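Long-range contacts in venom allergen-like (VAL) 4 protein (Schistosoma mansoni, PDB 4P27), which binds lipids and belongs to the SCP/TAPS (CAP) superfamily, although it lacks the prototypical CAP motifs: residues S73-A79 and I136-P142; L92-Y98 and D108-K113. One frame throughout, in Å; residues are numbered along the deposited sequence.

Following the chain, strand 75-81 comes after helices 6-22 and 43-54 and takes an outermost place in the mixed sheet; contact 1 is completed only when the last strand, 133-141, returns antiparallel beside it. The long loop thus closed holds contact 2 entirely. There the chain leaves helix 84-93, passes through a small two-stranded sheet and comes back at Asp108 to start helix 110-115, so 92-98 and 108-113 shut a short loop within the longer one. The centres of the two contacts lie about 15 Å apart, yet the contacts touch: Asn77 ND2 is 3.2 Å from Asn111 O, a probable hydrogen bond that ties the edge strand to helix 110-115.

Contact 1. Residues S73-A79 and I136-P142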
ATOM      1  N   SER A  73      -7.468   9.782  -8.956  1.00 34.70           N
ATOM      2  CA  SER A  73      -7.346   8.343  -8.956  1.00 29.54           C
ATOM      3  C   SER A  73      -7.012   7.888  -7.552  1.00 29.60           C
ATOM      4  O   SER A  73      -6.252   8.556  -6.858  1.00 28.84           O
ATOM      5  CB  SER A  73      -6.363   7.885 -10.052  1.00 36.59           C
ATOM      6  OG  SER A  73      -5.102   7.662  -9.556  1.00 36.82           O
ATOM      7  N   ILE A  74      -7.609   6.776  -7.126  1.00 27.63           N
ATOM      8  CA  ILE A  74      -7.427   6.278  -5.770  1.00 30.55           C
ATOM      9  C   ILE A  74      -6.986   4.814  -5.955  1.00 31.79           C
ATOM     10  O   ILE A  74      -7.627   4.085  -6.701  1.00 30.09           O
ATOM     11  CB  ILE A  74      -8.775   6.330  -4.976  1.00 29.87           C
ATOM     12  CG1 ILE A  74      -9.158   7.796  -4.628  1.00 31.90           C
ATOM     13  CG2 ILE A  74      -8.697   5.455  -3.696  1.00 30.23           C
ATOM     14  CD1 ILE A  74      -8.186   8.477  -3.625  1.00 32.16           C
ATOM     15  N   GLY A  75      -5.919   4.380  -5.279  1.00 30.85           N
ATOM     16  CA  GLY A  75      -5.655   2.955  -5.197  1.00 25.71           C
ATOM     17  C   GLY A  75      -6.067   2.483  -3.807  1.00 25.19           C
ATOM     18  O   GLY A  75      -6.230   3.278  -2.915  1.00 24.41           O
ATOM     19  N   GLN A  76      -6.103   1.168  -3.590  1.00 24.62           N
ATOM     20  CA  GLN A  76      -6.572   0.629  -2.306  1.00 25.47           C
ATOM     21  C   GLN A  76      -5.896  -0.716  -2.053  1.00 25.34           C
ATOM     22  O   GLN A  76      -5.742  -1.521  -2.964  1.00 24.42           O
ATOM     23  CB  GLN A  76      -8.080   0.512  -2.315  1.00 25.87           C
ATOM     24  CG  GLN A  76      -8.676   0.172  -0.948  1.00 29.94           C
ATOM     25  CD  GLN A  76     -10.202   0.284  -0.996  1.00 34.28           C
ATOM     26  OE1 GLN A  76     -10.829  -0.657  -1.422  1.00 32.21           O
ATOM     27  NE2 GLN A  76     -10.758   1.464  -0.724  1.00 24.60           N
ATOM     28  N   ASN A  77      -5.453  -0.930  -0.836  1.00 22.38           N
ATOM     29  CA  ASN A  77      -5.001  -2.263  -0.420  1.00 20.27           C
ATOM     30  C   ASN A  77      -5.951  -2.668   0.724  1.00 24.10           C
ATOM     31  O   ASN A  77      -6.317  -1.835   1.588  1.00 25.67           O
ATOM     32  CB  ASN A  77      -3.586  -2.147   0.203  1.00 19.19           C
ATOM     33  CG  ASN A  77      -2.483  -2.130  -0.841  1.00 26.72           C
ATOM     34  OD1 ASN A  77      -2.753  -2.330  -2.010  1.00 24.79           O
ATOM     35  ND2 ASN A  77      -1.242  -1.852  -0.444  1.00 21.45           N
ATOM     36  N   LEU A  78      -6.328  -3.940   0.743  1.00 24.19           N
ATOM     37  CA  LEU A  78      -7.230  -4.477   1.781  1.00 26.67           C
ATOM     38  C   LEU A  78      -6.567  -5.662   2.501  1.00 29.00           C
ATOM     39  O   LEU A  78      -5.697  -6.418   1.915  1.00 25.62           O
ATOM     40  CB  LEU A  78      -8.516  -4.999   1.132  1.00 31.05           C
ATOM     41  CG  LEU A  78      -9.410  -4.072   0.326  1.00 36.24           C
ATOM     42  CD1 LEU A  78     -10.553  -4.874  -0.359  1.00 31.16           C
ATOM     43  CD2 LEU A  78      -9.995  -2.969   1.178  1.00 30.57           C
ATOM     44  N   ALA A  79      -6.883  -5.837   3.794  1.00 28.91           N
ATOM     45  CA  ALA A  79      -6.316  -7.003   4.503  1.00 25.20           C
ATOM     46  C   ALA A  79      -7.380  -7.518   5.493  1.00 32.63           C
ATOM     47  O   ALA A  79      -8.188  -6.738   6.015  1.00 30.11           O
ATOM     48  CB  ALA A  79      -5.014  -6.689   5.195  1.00 27.75           C
ATOM     49  N   ILE A 136      -8.670  -4.134   7.432  1.00 31.95           N
ATOM     50  CA  ILE A 136      -7.808  -2.959   7.190  1.00 28.89           C
ATOM     51  C   ILE A 136      -7.911  -2.462   5.713  1.00 35.11           C
ATOM     52  O   ILE A 136      -7.839  -3.297   4.782  1.00 28.65           O
ATOM     53  CB  ILE A 136      -6.386  -3.356   7.462  1.00 27.76           C
ATOM     54  CG1 ILE A 136      -6.307  -3.940   8.888  1.00 24.47           C
ATOM     55  CG2 ILE A 136      -5.435  -2.166   7.230  1.00 25.76           C
ATOM     56  CD1 ILE A 136      -5.126  -4.869   9.042  1.00 24.42           C
ATOM     57  N   VAL A 137      -8.189  -1.152   5.537  1.00 26.18           N
ATOM     58  CA  VAL A 137      -8.348  -0.490   4.239  1.00 24.68           C
ATOM     59  C   VAL A 137      -7.264   0.580   4.227  1.00 28.37           C
ATOM     60  O   VAL A 137      -7.260   1.389   5.143  1.00 26.89           O
ATOM     61  CB  VAL A 137      -9.707   0.175   4.108  1.00 22.73           C
ATOM     62  CG1 VAL A 137      -9.896   0.888   2.743  1.00 24.13           C
ATOM     63  CG2 VAL A 137     -10.814  -0.887   4.336  1.00 23.33           C
ATOM     64  N   CYS A 138      -6.328   0.540   3.253  1.00 25.90           N
ATOM     65  CA  CYS A 138      -5.440   1.709   2.939  1.00 26.61           C
ATOM     66  C   CYS A 138      -5.824   2.242   1.605  1.00 25.40           C
ATOM     67  O   CYS A 138      -5.998   1.438   0.658  1.00 25.49           O
ATOM     68  CB  CYS A 138      -3.961   1.338   2.888  1.00 24.76           C
ATOM     69  SG  CYS A 138      -3.234   1.129   4.535  1.00 32.37           S
ATOM     70  N   ASN A 139      -6.025   3.561   1.574  1.00 25.31           N
ATOM     71  CA  ASN A 139      -6.253   4.328   0.350  1.00 24.90           C
ATOM     72  C   ASN A 139      -5.015   5.097   0.020  1.00 27.38           C
ATOM     73  O   ASN A 139      -4.300   5.574   0.923  1.00 25.29           O
ATOM     74  CB  ASN A 139      -7.437   5.278   0.415  1.00 23.53           C
ATOM     75  CG  ASN A 139      -8.738   4.543   0.498  1.00 25.01           C
ATOM     76  OD1 ASN A 139      -8.877   3.518  -0.138  1.00 24.69           O
ATOM     77  ND2 ASN A 139      -9.710   5.046   1.329  1.00 22.14           N
ATOM     78  N   TYR A 140      -4.741   5.178  -1.287  1.00 25.04           N
ATOM     79  CA  TYR A 140      -3.520   5.794  -1.797  1.00 23.51           C
ATOM     80  C   TYR A 140      -3.951   6.763  -2.981  1.00 26.79           C
ATOM     81  O   TYR A 140      -4.820   6.438  -3.751  1.00 22.96           O
ATOM     82  CB  TYR A 140      -2.614   4.749  -2.393  1.00 23.01           C
ATOM     83  CG  TYR A 140      -2.237   3.633  -1.438  1.00 26.15           C
ATOM     84  CD1 TYR A 140      -3.081   2.494  -1.275  1.00 24.49           C
ATOM     85  CD2 TYR A 140      -1.034   3.712  -0.656  1.00 27.69           C
ATOM     86  CE1 TYR A 140      -2.737   1.452  -0.398  1.00 20.58           C
ATOM     87  CE2 TYR A 140      -0.681   2.642   0.225  1.00 22.04           C
ATOM     88  CZ  TYR A 140      -1.560   1.558   0.369  1.00 22.29           C
ATOM     89  OH  TYR A 140      -1.252   0.519   1.214  1.00 25.50           O
ATOM     90  N   ALA A 141      -3.300   7.924  -3.093  1.00 26.72           N
ATOM     91  CA  ALA A 141      -3.559   8.924  -4.169  1.00 30.35           C
ATOM     92  C   ALA A 141      -2.201   9.420  -4.692  1.00 27.72           C
ATOM     93  O   ALA A 141      -1.395   9.880  -3.913  1.00 25.30           O
ATOM     94  CB  ALA A 141      -4.329  10.112  -3.587  1.00 31.66           C
ATOM     95  N   PRO A 142      -1.956   9.354  -6.019  1.00 30.75           N
ATOM     96  CA  PRO A 142      -2.849   8.704  -7.025  1.00 30.22           C
ATOM     97  C   PRO A 142      -2.728   7.221  -6.803  1.00 27.65           C
ATOM     98  O   PRO A 142      -1.815   6.775  -6.086  1.00 29.46           O
ATOM     99  CB  PRO A 142      -2.212   9.058  -8.423  1.00 31.67           C
ATOM    100  CG  PRO A 142      -1.030   9.882  -8.127  1.00 32.34           C
ATOM    101  CD  PRO A 142      -0.889  10.174  -6.616  1.00 32.70           C
TER
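The central sheet of the CAP alpha-beta-alpha sandwich gains its edge strand here: Gly75-Ala79 runs antiparallel to Ile136-Ala141, the axes 4.6 Å apart. Gly75, Asn77 and Ala79 form hydrogen-bonded pairs with Tyr140, Cys138 and Ile136, each bonded both ways through the backbone. One face carries Gln76, Leu78, Val137 and Asn139 and looks to helix 43-54. On it the Gln76 and Asn139 side chains run side by side, pointing the same way, with amide planes 31° apart. Gln76 extends from a CG placed opposite its backbone N (chi1 -171°), and its NE2 gives a bond of 2.8 Å to a lone pair of Asn139 OD1. Val137 CG1 packs 3.6 Å from Gln76 NE2, and Val137 CG2 lies 3.9 Å from Leu78 CD2. The other face holds Asn77, Ala79, Ile136, Cys138, which is disulfide-bonded to Cys125, and Tyr140. The Tyr140 ring turns its edge to the Gly75 backbone, where no side chain intervenes, CD1 lying 3.6 Å from Gly75 O. Its hydroxyl is hydrogen-bonded to His15. The Asn77 amide stands at 64° to this ring, with Asn77 CG 3.6 Å from Tyr140 CE1.

Contact 2. Residues L92-Y98 and D108-K113; sequences LEEYKNY and DCKNYK
Glu94 reaches into the first turn of helix 110-115, its extended chain passing beside Asp108 O until the carboxylate meets backbone and side chain together. Tyr112 N approaches OE1 of Glu94 from above the carboxylate plane at 3.2 Å, while Asn111 N adds a weak bond to the same oxygen. Glu94 OE2 takes Asn111 ND2 on its syn side at 2.7 Å, tilted out of the carboxylate plane. These donors probably offset the nearness of Asp108, whose OD2 lies 3.5 Å from Glu94 OE2. Asn97 ND2 binds Asp108 O at 2.9 Å from above the carbonyl plane. Tyr95 CB sits over the centre of the Tyr112 ring, 3.6 Å from its centroid, a CH-pi contact. Tyr98 crosses Tyr112 at about a right angle, its CD2 at that ring's edge. Lys113 CG lies over one Tyr98 face, offset toward the rim, another CH-pi contact; the bend at chi3 (76°) then brings CE, still on that side, to 3.8 Å from Tyr98 OH. Tyr98 OH and Lys113 NZ both bond to Asn103 OD1, and NZ also to Asp147 O. Cys109 SG, disulfide-bonded to Cys105, meets the Tyr98 ring edge. Asp108, just before the turn, caps the N terminus of helix 110-115 through OD1 and Lys110 N, a helix start held against the end of helix 84-93 in the CAP fold.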
ATOM      1  N   LEU A  92       3.583  -6.684   2.037  1.00 26.05           N
ATOM      2  CA  LEU A  92       4.990  -6.536   1.618  1.00 29.81           C
ATOM      3  C   LEU A  92       5.567  -7.778   0.877  1.00 35.19           C
ATOM      4  O   LEU A  92       6.211  -7.669  -0.171  1.00 32.63           O
ATOM      5  CB  LEU A  92       5.860  -6.169   2.875  1.00 30.21           C
ATOM      6  CG  LEU A  92       7.392  -6.312   2.660  1.00 31.30           C
ATOM      7  CD1 LEU A  92       7.893  -5.310   1.629  1.00 32.01           C
ATOM      8  CD2 LEU A  92       8.150  -6.103   3.985  1.00 32.98           C
ATOM      9  N   GLU A  93       5.326  -8.963   1.421  1.00 32.80           N
ATOM     10  CA  GLU A  93       6.073 -10.142   0.988  1.00 38.65           C
ATOM     11  C   GLU A  93       5.533 -10.645  -0.317  1.00 40.62           C
ATOM     12  O   GLU A  93       6.085 -11.577  -0.872  1.00 34.05           O
ATOM     13  CB  GLU A  93       5.944 -11.270   1.988  1.00 40.35           C
ATOM     14  CG  GLU A  93       6.115 -10.753   3.375  1.00 53.54           C
ATOM     15  CD  GLU A  93       7.242 -11.398   4.062  1.00 55.61           C
ATOM     16  OE1 GLU A  93       8.376 -11.042   3.754  1.00 64.06           O
ATOM     17  OE2 GLU A  93       6.959 -12.263   4.886  1.00 60.67           O
ATOM     18  N   GLU A  94       4.482 -10.021  -0.817  1.00 33.66           N
ATOM     19  CA  GLU A  94       4.152 -10.218  -2.188  1.00 32.24           C
ATOM     20  C   GLU A  94       5.269  -9.845  -3.113  1.00 34.21           C
ATOM     21  O   GLU A  94       5.176 -10.173  -4.294  1.00 36.14           O
ATOM     22  CB  GLU A  94       2.944  -9.378  -2.578  1.00 29.42           C
ATOM     23  CG  GLU A  94       1.690  -9.777  -1.860  1.00 31.84           C
ATOM     24  CD  GLU A  94       0.521  -8.978  -2.377  1.00 35.48           C
ATOM     25  OE1 GLU A  94       0.684  -8.068  -3.250  1.00 31.07           O
ATOM     26  OE2 GLU A  94      -0.564  -9.243  -1.899  1.00 36.69           O
ATOM     27  N   TYR A  95       6.319  -9.162  -2.626  1.00 32.90           N
ATOM     28  CA  TYR A  95       7.477  -8.943  -3.476  1.00 32.34           C
ATOM     29  C   TYR A  95       8.120 -10.264  -3.981  1.00 37.79           C
ATOM     30  O   TYR A  95       8.799 -10.252  -5.004  1.00 34.76           O
ATOM     31  CB  TYR A  95       8.547  -8.074  -2.758  1.00 32.47           C
ATOM     32  CG  TYR A  95       9.379  -8.784  -1.706  1.00 37.27           C
ATOM     33  CD1 TYR A  95      10.375  -9.709  -2.066  1.00 38.09           C
ATOM     34  CD2 TYR A  95       9.206  -8.490  -0.350  1.00 38.89           C
ATOM     35  CE1 TYR A  95      11.168 -10.316  -1.095  1.00 38.86           C
ATOM     36  CE2 TYR A  95       9.952  -9.115   0.624  1.00 43.45           C
ATOM     37  CZ  TYR A  95      10.946 -10.011   0.248  1.00 45.33           C
ATOM     38  OH  TYR A  95      11.706 -10.594   1.243  1.00 47.58           O
ATOM     39  N   LYS A  96       7.891 -11.383  -3.273  1.00 36.21           N
ATOM     40  CA  LYS A  96       8.362 -12.694  -3.738  1.00 40.05           C
ATOM     41  C   LYS A  96       7.714 -13.125  -5.043  1.00 45.45           C
ATOM     42  O   LYS A  96       8.229 -14.001  -5.680  1.00 46.02           O
ATOM     43  CB  LYS A  96       8.119 -13.743  -2.693  1.00 37.33           C
ATOM     44  CG  LYS A  96       8.996 -13.476  -1.497  1.00 43.15           C
ATOM     45  CD  LYS A  96       8.506 -14.137  -0.229  1.00 46.80           C
ATOM     46  CE  LYS A  96       9.733 -14.172   0.651  1.00 47.59           C
ATOM     47  NZ  LYS A  96       9.409 -14.241   2.085  1.00 53.12           N
ATOM     48  N   ASN A  97       6.595 -12.512  -5.430  1.00 39.91           N
ATOM     49  CA  ASN A  97       5.854 -12.954  -6.567  1.00 37.81           C
ATOM     50  C   ASN A  97       6.118 -12.056  -7.715  1.00 40.35           C
ATOM     51  O   ASN A  97       5.572 -12.285  -8.791  1.00 38.97           O
ATOM     52  CB  ASN A  97       4.354 -12.921  -6.288  1.00 40.29           C
ATOM     53  CG  ASN A  97       3.953 -13.729  -5.056  1.00 46.95           C
ATOM     54  OD1 ASN A  97       4.546 -14.751  -4.748  1.00 51.25           O
ATOM     55  ND2 ASN A  97       2.936 -13.266  -4.353  1.00 46.42           N
ATOM     56  N   TYR A  98       6.880 -10.982  -7.508  1.00 34.48           N
ATOM     57  CA  TYR A  98       6.908  -9.914  -8.544  1.00 36.42           C
ATOM     58  C   TYR A  98       8.204  -9.943  -9.332  1.00 35.88           C
ATOM     59  O   TYR A  98       9.218 -10.038  -8.753  1.00 35.92           O
ATOM     60  CB  TYR A  98       6.688  -8.529  -7.926  1.00 30.38           C
ATOM     61  CG  TYR A  98       6.678  -7.455  -8.956  1.00 31.18           C
ATOM     62  CD1 TYR A  98       5.707  -7.452 -10.010  1.00 27.16           C
ATOM     63  CD2 TYR A  98       7.621  -6.455  -8.945  1.00 29.84           C
ATOM     64  CE1 TYR A  98       5.676  -6.478 -10.947  1.00 24.02           C
ATOM     65  CE2 TYR A  98       7.597  -5.440  -9.907  1.00 27.01           C
ATOM     66  CZ  TYR A  98       6.622  -5.475 -10.898  1.00 27.36           C
ATOM     67  OH  TYR A  98       6.626  -4.522 -11.868  1.00 25.41           O
ATOM     68  N   ASP A 108      -0.265 -12.937  -6.460  1.00 43.33           N
ATOM     69  CA  ASP A 108      -0.730 -11.575  -6.197  1.00 40.20           C
ATOM     70  C   ASP A 108       0.432 -10.700  -5.781  1.00 33.86           C
ATOM     71  O   ASP A 108       1.144 -11.036  -4.855  1.00 34.70           O
ATOM     72  CB  ASP A 108      -1.805 -11.557  -5.105  1.00 49.45           C
ATOM     73  CG  ASP A 108      -2.577 -10.183  -5.042  1.00 60.02           C
ATOM     74  OD1 ASP A 108      -2.579  -9.359  -5.997  1.00 59.69           O
ATOM     75  OD2 ASP A 108      -3.206  -9.929  -4.013  1.00 62.76           O
ATOM     76  N   CYS A 109       0.579  -9.601  -6.517  1.00 31.12           N
ATOM     77  CA  CYS A 109       1.547  -8.528  -6.389  1.00 34.63           C
ATOM     78  C   CYS A 109       0.900  -7.172  -6.160  1.00 30.45           C
ATOM     79  O   CYS A 109       1.632  -6.226  -5.989  1.00 28.70           O
ATOM     80  CB  CYS A 109       2.368  -8.425  -7.719  1.00 32.32           C
ATOM     81  SG  CYS A 109       3.254  -9.987  -7.895  1.00 43.87           S
ATOM     82  N   LYS A 110      -0.429  -7.056  -6.198  1.00 28.76           N
ATOM     83  CA  LYS A 110      -1.047  -5.713  -6.223  1.00 33.12           C
ATOM     84  C   LYS A 110      -0.744  -4.925  -4.945  1.00 27.56           C
ATOM     85  O   LYS A 110      -0.583  -3.743  -5.016  1.00 24.81           O
ATOM     86  CB  LYS A 110      -2.563  -5.700  -6.233  1.00 33.72           C
ATOM     87  CG  LYS A 110      -3.373  -6.418  -7.269  1.00 54.30           C
ATOM     88  CD  LYS A 110      -4.811  -6.452  -6.662  1.00 61.77           C
ATOM     89  CE  LYS A 110      -5.832  -7.149  -7.561  1.00 74.09           C
ATOM     90  NZ  LYS A 110      -5.158  -7.560  -8.833  1.00 74.27           N
ATOM     91  N   ASN A 111      -0.765  -5.564  -3.779  1.00 23.21           N
ATOM     92  CA  ASN A 111      -0.554  -4.799  -2.541  1.00 23.56           C
ATOM     93  C   ASN A 111       0.889  -4.292  -2.484  1.00 23.06           C
ATOM     94  O   ASN A 111       1.119  -3.157  -2.205  1.00 23.05           O
ATOM     95  CB  ASN A 111      -0.851  -5.731  -1.340  1.00 27.01           C
ATOM     96  CG  ASN A 111      -2.305  -6.174  -1.337  1.00 30.51           C
ATOM     97  OD1 ASN A 111      -3.183  -5.342  -1.455  1.00 32.52           O
ATOM     98  ND2 ASN A 111      -2.556  -7.486  -1.325  1.00 29.38           N
ATOM     99  N   TYR A 112       1.879  -5.174  -2.707  1.00 26.13           N
ATOM    100  CA  TYR A 112       3.285  -4.755  -2.783  1.00 21.52           C
ATOM    101  C   TYR A 112       3.542  -3.624  -3.794  1.00 23.72           C
ATOM    102  O   TYR A 112       4.156  -2.566  -3.475  1.00 24.82           O
ATOM    103  CB  TYR A 112       4.184  -5.994  -3.084  1.00 23.33           C
ATOM    104  CG  TYR A 112       5.588  -5.534  -3.423  1.00 22.91           C
ATOM    105  CD1 TYR A 112       6.411  -5.006  -2.448  1.00 25.46           C
ATOM    106  CD2 TYR A 112       6.032  -5.516  -4.762  1.00 25.56           C
ATOM    107  CE1 TYR A 112       7.692  -4.528  -2.777  1.00 26.82           C
ATOM    108  CE2 TYR A 112       7.312  -5.065  -5.096  1.00 28.02           C
ATOM    109  CZ  TYR A 112       8.109  -4.544  -4.090  1.00 28.94           C
ATOM    110  OH  TYR A 112       9.342  -4.054  -4.352  1.00 30.82           O
ATOM    111  N   LYS A 113       3.042  -3.777  -5.045  1.00 25.20           N
ATOM    112  CA  LYS A 113       3.263  -2.756  -6.041  1.00 24.93           C
ATOM    113  C   LYS A 113       2.699  -1.378  -5.665  1.00 24.67           C
ATOM    114  O   LYS A 113       3.338  -0.365  -5.914  1.00 23.21           O
ATOM    115  CB  LYS A 113       2.716  -3.152  -7.461  1.00 24.48           C
ATOM    116  CG  LYS A 113       3.434  -4.333  -8.127  1.00 32.90           C
ATOM    117  CD  LYS A 113       2.767  -4.663  -9.489  1.00 32.74           C
ATOM    118  CE  LYS A 113       3.157  -3.636 -10.550  1.00 32.64           C
ATOM    119  NZ  LYS A 113       2.612  -4.079 -11.907  1.00 35.14           N
TER